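Local coordinates for protein succinyl-CoA ligase (ADP-forming) subunit alpha (Methanosaeta concilii, PDB 6HXI) that links a CoA-ligase region and a citrate synthase-like C-terminal region in a single chain, binds coenzyme A and assembles with seven other protein chains, at residues 364-369 with 373-378; 398-403 with 511-516; 390-395 with 573-578. One frame throughout, in Å; residues are numbered along the deposited sequence.

Contact 1 of 3, residues 364-369 with 373-378; sequences GEELLY and KLSDVL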
loop_
_atom_site.group_PDB
_atom_site.type_symbol
_atom_site.label_atom_id
_atom_site.label_comp_id
_atom_site.label_asym_id
_atom_site.label_seq_id
_atom_site.Cartn_x
_atom_site.Cartn_y
_atom_site.Cartn_z
ATOM N N GLY B 364 19.554 23.955 -2.226
ATOM C CA GLY B 364 20.823 24.634 -2.029
ATOM C C GLY B 364 22.067 23.796 -2.153
ATOM O O GLY B 364 22.037 22.696 -2.705
ATOM N N GLU B 365 23.182 24.355 -1.673
ATOM C CA GLU B 365 24.515 23.746 -1.654
ATOM C C GLU B 365 24.448 22.489 -0.787
ATOM O O GLU B 365 25.125 21.506 -1.071
ATOM C CB GLU B 365 25.509 24.782 -1.053
ATOM C CG GLU B 365 26.892 24.270 -0.648
ATOM C CD GLU B 365 27.447 24.814 0.664
ATOM O OE1 GLU B 365 27.477 24.055 1.664
ATOM O OE2 GLU B 365 27.871 25.994 0.685
ATOM N N GLU B 366 23.587 22.512 0.253
ATOM C CA GLU B 366 23.476 21.409 1.192
ATOM C C GLU B 366 22.047 21.171 1.641
ATOM O O GLU B 366 21.301 22.117 1.862
ATOM C CB GLU B 366 24.345 21.736 2.403
ATOM C CG GLU B 366 24.839 20.503 3.120
ATOM C CD GLU B 366 25.487 20.775 4.458
ATOM O OE1 GLU B 366 26.371 21.662 4.542
ATOM O OE2 GLU B 366 25.124 20.069 5.425
ATOM N N LEU B 367 21.687 19.906 1.829
ATOM C CA LEU B 367 20.392 19.481 2.318
ATOM C C LEU B 367 20.129 20.077 3.695
ATOM O O LEU B 367 21.021 20.080 4.554
ATOM C CB LEU B 367 20.395 17.939 2.379
ATOM C CG LEU B 367 19.170 17.240 2.903
ATOM C CD1 LEU B 367 17.941 17.539 2.014
ATOM C CD2 LEU B 367 19.426 15.760 3.002
ATOM N N LEU B 368 18.913 20.645 3.893
ATOM C CA LEU B 368 18.482 21.249 5.156
ATOM C C LEU B 368 17.317 20.452 5.722
ATOM O O LEU B 368 16.406 20.072 4.964
ATOM C CB LEU B 368 17.992 22.694 4.901
ATOM C CG LEU B 368 18.934 23.698 4.264
ATOM C CD1 LEU B 368 18.276 25.063 4.220
ATOM C CD2 LEU B 368 20.205 23.879 5.089
ATOM N N TYR B 369 17.327 20.202 7.037
ATOM C CA TYR B 369 16.203 19.566 7.733
ATOM C C TYR B 369 15.720 20.651 8.660
ATOM O O TYR B 369 16.445 20.997 9.577
ATOM C CB TYR B 369 16.636 18.335 8.599
ATOM C CG TYR B 369 17.093 17.100 7.853
ATOM C CD1 TYR B 369 16.756 16.905 6.501
ATOM C CD2 TYR B 369 17.669 16.032 8.532
ATOM C CE1 TYR B 369 17.073 15.713 5.846
ATOM C CE2 TYR B 369 17.991 14.843 7.883
ATOM C CZ TYR B 369 17.683 14.683 6.550
ATOM O OH TYR B 369 18.083 13.526 5.953
ATOM N N LYS B 373 21.446 22.646 8.440
ATOM C CA LYS B 373 22.268 21.859 7.490
ATOM C C LYS B 373 22.442 20.399 7.995
ATOM O O LYS B 373 22.695 20.184 9.184
ATOM C CB LYS B 373 23.658 22.488 7.327
ATOM C CG LYS B 373 23.707 23.857 6.644
ATOM C CD LYS B 373 25.028 24.538 7.037
ATOM C CE LYS B 373 25.344 25.715 6.136
ATOM N NZ LYS B 373 25.604 25.310 4.713
ATOM N N LEU B 374 22.353 19.427 7.101
ATOM C CA LEU B 374 22.512 18.018 7.459
ATOM C C LEU B 374 23.845 17.745 8.174
ATOM O O LEU B 374 23.848 17.004 9.161
ATOM C CB LEU B 374 22.291 17.087 6.251
ATOM C CG LEU B 374 22.462 15.555 6.423
ATOM C CD1 LEU B 374 21.584 14.966 7.565
ATOM C CD2 LEU B 374 22.172 14.848 5.137
ATOM N N SER B 375 24.947 18.377 7.727
ATOM C CA SER B 375 26.273 18.211 8.341
ATOM C C SER B 375 26.255 18.682 9.772
ATOM O O SER B 375 26.877 18.029 10.589
ATOM C CB SER B 375 27.365 18.926 7.542
ATOM O OG SER B 375 27.143 20.328 7.468
ATOM N N ASP B 376 25.483 19.749 10.106
ATOM C CA ASP B 376 25.304 20.214 11.480
ATOM C C ASP B 376 24.472 19.235 12.327
ATOM O O ASP B 376 24.771 19.047 13.496
ATOM C CB ASP B 376 24.711 21.630 11.509
ATOM C CG ASP B 376 25.659 22.725 11.045
ATOM O OD1 ASP B 376 26.898 22.460 10.941
ATOM O OD2 ASP B 376 25.182 23.848 10.801
ATOM N N VAL B 377 23.449 18.583 11.736
ATOM C CA VAL B 377 22.605 17.592 12.414
ATOM C C VAL B 377 23.473 16.401 12.878
ATOM O O VAL B 377 23.424 15.981 14.052
ATOM C CB VAL B 377 21.460 17.148 11.474
ATOM C CG1 VAL B 377 20.663 16.005 12.085
ATOM C CG2 VAL B 377 20.538 18.318 11.135
ATOM N N LEU B 378 24.346 15.939 11.967
ATOM C CA LEU B 378 25.232 14.798 12.211
ATOM C C LEU B 378 26.455 15.141 13.008
ATOM O O LEU B 378 26.814 14.364 13.900
ATOM C CB LEU B 378 25.598 14.139 10.888
ATOM C CG LEU B 378 24.414 13.637 10.065
ATOM C CD1 LEU B 378 24.846 13.390 8.666
ATOM C CD2 LEU B 378 23.887 12.405 10.666
#
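L368 and K373 face each other as a non-hydrogen-bonded antiparallel pair, their CA atoms 4.5 Å apart, where middle strand 368-369 of a small three-stranded antiparallel sheet (with 360-361) turns tightly into outer strand 372-373, and K373 becomes the N-cap residue of helix 374-379. The backbone grip comes just to one side of that pair: L374 N donates to L367 O over 2.9 Å. Next to it, the carboxylate of E366 reaches across to the first turn of the helix. Its OE2 takes the backbone N-H of S375 at 2.9 Å, nearly along the C-O axis and almost straight (167°), and also accepts from S375 OG on the syn side, a little out of the carboxylate plane. E366 gets there because its CG stands anti to the backbone N (chi1 -153°) and the chain beyond is extended. The other oxygen, OE1, takes part in a long salt bridge, 3.7 Å from K373 NZ. That ammonium, swung back by the bend at the end of its chain, also faces OE1 of the poorly ordered E365 at long range, making a loose three-residue charge network. On the apolar side L374 splits its two methyls: CD2 meets L367 CD2 at 3.6 Å, while CD1 lies 3.6 Å from Y369 CE2, the two side chains running alongside each other and pointing the same way. Beyond L374, the Y369 hydroxyl bonds to the main-chain O of Q410 of the second subunit, and E365 O receives K493 NZ from that same subunit. The first two helical N-H groups, which no preceding turn can bond, thus have their acceptors here. A carboxylate at this positive helix end is probably stabilised in its charged form, with K373 adding to the effect.

Contact 2 of 3, residues 398-403 with 511-516; sequences PEYAAH and ANFPST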
loop_
_atom_site.group_PDB
_atom_site.type_symbol
_atom_site.label_atom_id
_atom_site.label_comp_id
_atom_site.label_asym_id
_atom_site.label_seq_id
_atom_site.Cartn_x
_atom_site.Cartn_y
_atom_site.Cartn_z
ATOM N N PRO B 398 15.248 18.708 23.202
ATOM C CA PRO B 398 16.283 18.427 24.208
ATOM C C PRO B 398 16.665 16.955 24.157
ATOM O O PRO B 398 15.888 16.130 23.657
ATOM C CB PRO B 398 15.633 18.828 25.536
ATOM C CG PRO B 398 14.198 18.995 25.262
ATOM C CD PRO B 398 13.940 19.052 23.809
ATOM N N GLU B 399 17.860 16.631 24.635
ATOM C CA GLU B 399 18.408 15.263 24.673
ATOM C C GLU B 399 17.450 14.209 25.244
ATOM O O GLU B 399 17.299 13.175 24.607
ATOM C CB GLU B 399 19.771 15.221 25.410
ATOM C CG GLU B 399 20.850 15.906 24.563
ATOM C CD GLU B 399 22.266 15.966 25.095
ATOM O OE1 GLU B 399 22.727 14.956 25.677
ATOM O OE2 GLU B 399 22.940 16.999 24.860
ATOM N N TYR B 400 16.751 14.481 26.372
ATOM C CA TYR B 400 15.807 13.517 26.929
ATOM C C TYR B 400 14.614 13.233 26.004
ATOM O O TYR B 400 14.080 12.125 26.032
ATOM C CB TYR B 400 15.305 13.894 28.354
ATOM C CG TYR B 400 14.344 15.066 28.338
ATOM C CD1 TYR B 400 14.812 16.370 28.385
ATOM C CD2 TYR B 400 12.974 14.870 28.145
ATOM C CE1 TYR B 400 13.948 17.451 28.321
ATOM C CE2 TYR B 400 12.105 15.954 27.981
ATOM C CZ TYR B 400 12.603 17.244 28.071
ATOM O OH TYR B 400 11.809 18.365 28.041
ATOM N N ALA B 401 14.159 14.238 25.241
ATOM C CA ALA B 401 13.033 14.061 24.319
ATOM C C ALA B 401 13.477 13.205 23.088
ATOM O O ALA B 401 12.818 12.230 22.754
ATOM C CB ALA B 401 12.482 15.431 23.880
ATOM N N ALA B 402 14.617 13.539 22.459
ATOM C CA ALA B 402 15.154 12.797 21.310
ATOM C C ALA B 402 15.472 11.336 21.712
ATOM O O ALA B 402 15.169 10.441 20.955
ATOM C CB ALA B 402 16.412 13.494 20.792
ATOM N N HIS B 403 16.003 11.094 22.923
ATOM C CA HIS B 403 16.272 9.735 23.383
ATOM C C HIS B 403 14.995 8.983 23.680
ATOM O O HIS B 403 14.959 7.779 23.492
ATOM C CB HIS B 403 17.183 9.738 24.619
ATOM C CG HIS B 403 17.650 8.373 25.036
ATOM N ND1 HIS B 403 16.889 7.567 25.905
ATOM C CD2 HIS B 403 18.794 7.714 24.731
ATOM C CE1 HIS B 403 17.603 6.464 26.104
ATOM N NE2 HIS B 403 18.758 6.502 25.430
ATOM N N ALA B 511 12.666 9.447 35.805
ATOM C CA ALA B 511 14.068 9.867 36.022
ATOM C C ALA B 511 14.501 11.076 35.217
ATOM O O ALA B 511 15.258 11.876 35.755
ATOM C CB ALA B 511 15.004 8.701 35.734
ATOM N N ASN B 512 14.044 11.223 33.936
ATOM C CA ASN B 512 14.570 12.262 33.037
ATOM C C ASN B 512 13.619 13.368 32.549
ATOM O O ASN B 512 14.111 14.397 32.090
ATOM C CB ASN B 512 15.205 11.582 31.807
ATOM C CG ASN B 512 16.355 10.669 32.176
ATOM O OD1 ASN B 512 17.469 11.113 32.457
ATOM N ND2 ASN B 512 16.086 9.392 32.281
ATOM N N PHE B 513 12.301 13.187 32.626
ATOM C CA PHE B 513 11.424 14.258 32.145
ATOM C C PHE B 513 11.297 15.382 33.132
ATOM O O PHE B 513 10.952 15.124 34.289
ATOM C CB PHE B 513 10.010 13.754 31.801
ATOM C CG PHE B 513 9.797 13.000 30.516
ATOM C CD1 PHE B 513 10.862 12.367 29.874
ATOM C CD2 PHE B 513 8.504 12.825 29.997
ATOM C CE1 PHE B 513 10.641 11.596 28.738
ATOM C CE2 PHE B 513 8.295 12.074 28.868
ATOM C CZ PHE B 513 9.360 11.442 28.257
ATOM N N PRO B 514 11.446 16.641 32.687
ATOM C CA PRO B 514 11.248 17.767 33.610
ATOM C C PRO B 514 9.891 17.731 34.318
ATOM O O PRO B 514 9.836 17.988 35.523
ATOM C CB PRO B 514 11.420 18.988 32.706
ATOM C CG PRO B 514 12.375 18.509 31.641
ATOM C CD PRO B 514 11.888 17.120 31.359
ATOM N N SER B 515 8.816 17.353 33.588
ATOM C CA SER B 515 7.448 17.209 34.103
ATOM C C SER B 515 6.779 15.932 33.580
ATOM O O SER B 515 6.958 15.579 32.419
ATOM C CB SER B 515 6.591 18.409 33.719
ATOM O OG SER B 515 6.284 18.394 32.336
ATOM N N THR B 516 6.002 15.257 34.450
ATOM C CA THR B 516 5.232 14.033 34.162
ATOM C C THR B 516 3.820 14.203 34.766
ATOM O O THR B 516 3.353 13.308 35.468
ATOM C CB THR B 516 5.939 12.771 34.740
ATOM O OG1 THR B 516 5.927 12.840 36.165
ATOM C CG2 THR B 516 7.387 12.582 34.243
#
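Y400 lays one face of its ring against P514, whose CD sits 3.6 Å from the ring centroid and 24° off the normal, a CH-pi contact. The proline carbon is displaced toward the rim, closest to CZ at 3.4 Å, and its CG follows along toward OH. On the proline's side of the ring plane, but out at the corner, Y400 CD2 meets F513 CD1 at 3.7 Å; these two rings lie oblique to one another, planes at 54° and centroids 5.7 Å apart. N512 adds its main-chain O, 3.8 Å from Y400 CG, where helix 500-512 ends. The opposite ring face is backed by the methyl of A401, so the ring is held between A401 CB and P514 CD. A chi1 of 72°, setting CG between the backbone N and the carbonyl carbon, lays the ring against F513 and P514.

One shell out, Y508 of helix 500-512 reaches across: its hydroxyl bonds to Y400 O and its ring meets that of H403, while its main-chain O holds the N512 side-chain amide within its own helix. F513 is pinned by an edge-to-face contact with F404, and S554 of helix 540-555 touches both Y400 and P514.

Together they make a partly buried aromatic patch between helices 399-412 and 500-512 of the citrate synthase-like region. No hydrogen bond joins 398-403 to 511-516 directly, so their hold rests on dispersion and on the C-H groups of a proline set against an electron-rich face. CD, bonded to the proline nitrogen, is probably slightly positive and suits that role.

Contact 3 of 3, residues 390-395 with 573-578; sequences LLWFKK and NGLFAL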
loop_
_atom_site.group_PDB
_atom_site.type_symbol
_atom_site.label_atom_id
_atom_site.label_comp_id
_atom_site.label_asym_id
_atom_site.label_seq_id
_atom_site.Cartn_x
_atom_site.Cartn_y
_atom_site.Cartn_z
ATOM N N LEU B 390 13.203 17.432 14.122
ATOM C CA LEU B 390 13.265 18.457 13.065
ATOM C C LEU B 390 12.241 18.262 11.969
ATOM O O LEU B 390 11.482 19.188 11.651
ATOM C CB LEU B 390 14.674 18.490 12.434
ATOM C CG LEU B 390 15.833 18.942 13.339
ATOM C CD1 LEU B 390 17.169 18.670 12.639
ATOM C CD2 LEU B 390 15.712 20.434 13.678
ATOM N N LEU B 391 12.205 17.060 11.400
ATOM C CA LEU B 391 11.324 16.737 10.265
ATOM C C LEU B 391 9.861 16.638 10.589
ATOM O O LEU B 391 9.054 16.958 9.722
ATOM C CB LEU B 391 11.825 15.464 9.568
ATOM C CG LEU B 391 13.194 15.671 8.860
ATOM C CD1 LEU B 391 13.704 14.384 8.308
ATOM C CD2 LEU B 391 13.103 16.730 7.732
ATOM N N TRP B 392 9.487 16.207 11.815
ATOM C CA TRP B 392 8.074 16.109 12.174
ATOM C C TRP B 392 7.597 17.280 13.043
ATOM O O TRP B 392 6.473 17.721 12.867
ATOM C CB TRP B 392 7.751 14.800 12.923
ATOM C CG TRP B 392 7.998 13.514 12.180
ATOM C CD1 TRP B 392 8.681 13.344 11.008
ATOM C CD2 TRP B 392 7.684 12.205 12.658
ATOM N NE1 TRP B 392 8.817 12.011 10.729
ATOM C CE2 TRP B 392 8.223 11.284 11.736
ATOM C CE3 TRP B 392 7.013 11.717 13.802
ATOM C CZ2 TRP B 392 8.092 9.899 11.900
ATOM C CZ3 TRP B 392 6.822 10.343 13.931
ATOM C CH2 TRP B 392 7.395 9.449 13.014
ATOM N N PHE B 393 8.381 17.726 14.042
ATOM C CA PHE B 393 7.855 18.770 14.935
ATOM C C PHE B 393 8.444 20.119 14.672
ATOM O O PHE B 393 8.011 21.091 15.289
ATOM C CB PHE B 393 7.991 18.387 16.419
ATOM C CG PHE B 393 7.460 17.016 16.747
ATOM C CD1 PHE B 393 8.260 15.878 16.590
ATOM C CD2 PHE B 393 6.173 16.849 17.225
ATOM C CE1 PHE B 393 7.765 14.600 16.868
ATOM C CE2 PHE B 393 5.683 15.568 17.522
ATOM C CZ PHE B 393 6.479 14.460 17.326
ATOM N N LYS B 394 9.407 20.183 13.735
ATOM C CA LYS B 394 10.176 21.395 13.399
ATOM C C LYS B 394 10.808 21.988 14.673
ATOM O O LYS B 394 10.697 23.172 14.940
ATOM C CB LYS B 394 9.334 22.399 12.591
ATOM C CG LYS B 394 9.031 21.905 11.186
ATOM C CD LYS B 394 8.453 22.990 10.293
ATOM C CE LYS B 394 7.071 23.376 10.704
ATOM N NZ LYS B 394 6.626 24.624 10.030
ATOM N N LYS B 395 11.384 21.095 15.514
ATOM C CA LYS B 395 12.007 21.463 16.775
ATOM C C LYS B 395 13.367 20.850 16.953
ATOM O O LYS B 395 13.596 19.722 16.571
ATOM C CB LYS B 395 11.147 21.035 17.986
ATOM C CG LYS B 395 9.778 21.690 18.079
ATOM C CD LYS B 395 9.866 23.125 18.544
ATOM C CE LYS B 395 8.688 23.912 18.026
ATOM N NZ LYS B 395 7.398 23.409 18.542
ATOM N N ASN B 573 0.662 7.696 15.374
ATOM C CA ASN B 573 0.508 6.546 14.496
ATOM C C ASN B 573 1.741 6.411 13.616
ATOM O O ASN B 573 2.160 5.292 13.342
ATOM C CB ASN B 573 -0.761 6.642 13.631
ATOM C CG ASN B 573 -1.993 6.322 14.421
ATOM O OD1 ASN B 573 -2.492 7.152 15.183
ATOM N ND2 ASN B 573 -2.440 5.075 14.346
ATOM N N GLY B 574 2.323 7.540 13.213
ATOM C CA GLY B 574 3.550 7.567 12.436
ATOM C C GLY B 574 4.728 6.985 13.191
ATOM O O GLY B 574 5.525 6.253 12.611
ATOM N N LEU B 575 4.865 7.326 14.491
ATOM C CA LEU B 575 5.947 6.825 15.338
ATOM C C LEU B 575 5.829 5.304 15.475
ATOM O O LEU B 575 6.810 4.597 15.267
ATOM C CB LEU B 575 5.897 7.501 16.718
ATOM C CG LEU B 575 7.090 7.320 17.637
ATOM C CD1 LEU B 575 8.401 7.728 16.948
ATOM C CD2 LEU B 575 6.889 8.090 18.948
ATOM N N PHE B 576 4.600 4.810 15.708
ATOM C CA PHE B 576 4.352 3.374 15.762
ATOM C C PHE B 576 4.689 2.697 14.421
ATOM O O PHE B 576 5.310 1.639 14.407
ATOM C CB PHE B 576 2.899 3.067 16.187
ATOM C CG PHE B 576 2.595 1.590 16.318
ATOM C CD1 PHE B 576 3.016 0.870 17.438
ATOM C CD2 PHE B 576 1.936 0.905 15.298
ATOM C CE1 PHE B 576 2.766 -0.511 17.540
ATOM C CE2 PHE B 576 1.693 -0.490 15.396
ATOM C CZ PHE B 576 2.059 -1.170 16.539
ATOM N N ALA B 577 4.303 3.311 13.328
ATOM C CA ALA B 577 4.549 2.800 11.969
ATOM C C ALA B 577 6.015 2.708 11.617
ATOM O O ALA B 577 6.475 1.707 11.075
ATOM C CB ALA B 577 3.793 3.629 10.940
ATOM N N LEU B 578 6.759 3.723 11.987
ATOM C CA LEU B 578 8.190 3.781 11.766
ATOM C C LEU B 578 8.897 2.683 12.593
ATOM O O LEU B 578 9.719 1.922 12.060
ATOM C CB LEU B 578 8.681 5.193 12.118
ATOM C CG LEU B 578 10.186 5.439 12.001
ATOM C CD1 LEU B 578 10.638 5.451 10.564
ATOM C CD2 LEU B 578 10.560 6.706 12.673
#
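W392 bridges to helix 571-594 at G574 and L575 with the far end of its indole, across backbones that stay well apart: even the nearest CA atoms, those of W392 and G574, are 9.7 Å from each other. The first kind of contact is ring against main chain. W392 CH2 lies 3.6 Å from G574 C, and L575 N comes in at the edge of the six-membered ring, near its plane, 3.6 Å from the same CH2. L575 CA sits at that edge as well, so the indole pushes in edge first and puts its C-H rim against the helix backbone.

The second kind is apolar contact with two leucines one helical turn apart. L575 CB lies 4.1 Å from W392 CZ3, and L578 CD2 is 4.1 Å from W392 CZ2, so the leucines sit on either side of the CH2 that meets G574 and L575 N. With CG anti to the carbonyl carbon (chi1 -62°), the indole is directed at helix 571-594 and meets it with its CZ2-CH2-CZ3 rim.

Polar interaction between the segments is absent; the indole N-H is used elsewhere, with NE1 bonding to I582 O of the second subunit, whose I585 also packs on the ring. The tryptophan therefore takes part in both the fold and the subunit interface.

W392 lies in a wider pi-type turn toward the C-terminal part of helix 383-393, and the chain then leaves helical geometry at K394 with positive phi. Around this junction, helix 399-412 packs I405, V408 and I409 against L575 and I409 against L578, while Y369 of strand 368-369 rests on L390 and L391.

How the contacts relate
Contact 3 is the buried one, whereas contacts 1 and 2 are only partly buried. Their chemistry differs too: contact 1 pairs charged and hydrogen-bonding groups at a helix start with leucine and tyrosine packing, contact 2 is proline and aromatic surface, and contact 3 is an indole edge on helix backbone. Contacts 1 and 3 touch, with V377 CG2 3.7 Å from L390 CD1 and Y369 against L391, and both reach the second subunit. Contact 2 lies about 17 Å from contact 3 between centres and meets it just through the sequence, where helix 383-393 leads on to helix 399-412; from contact 1 it stays about 10 Å away at the nearest atoms.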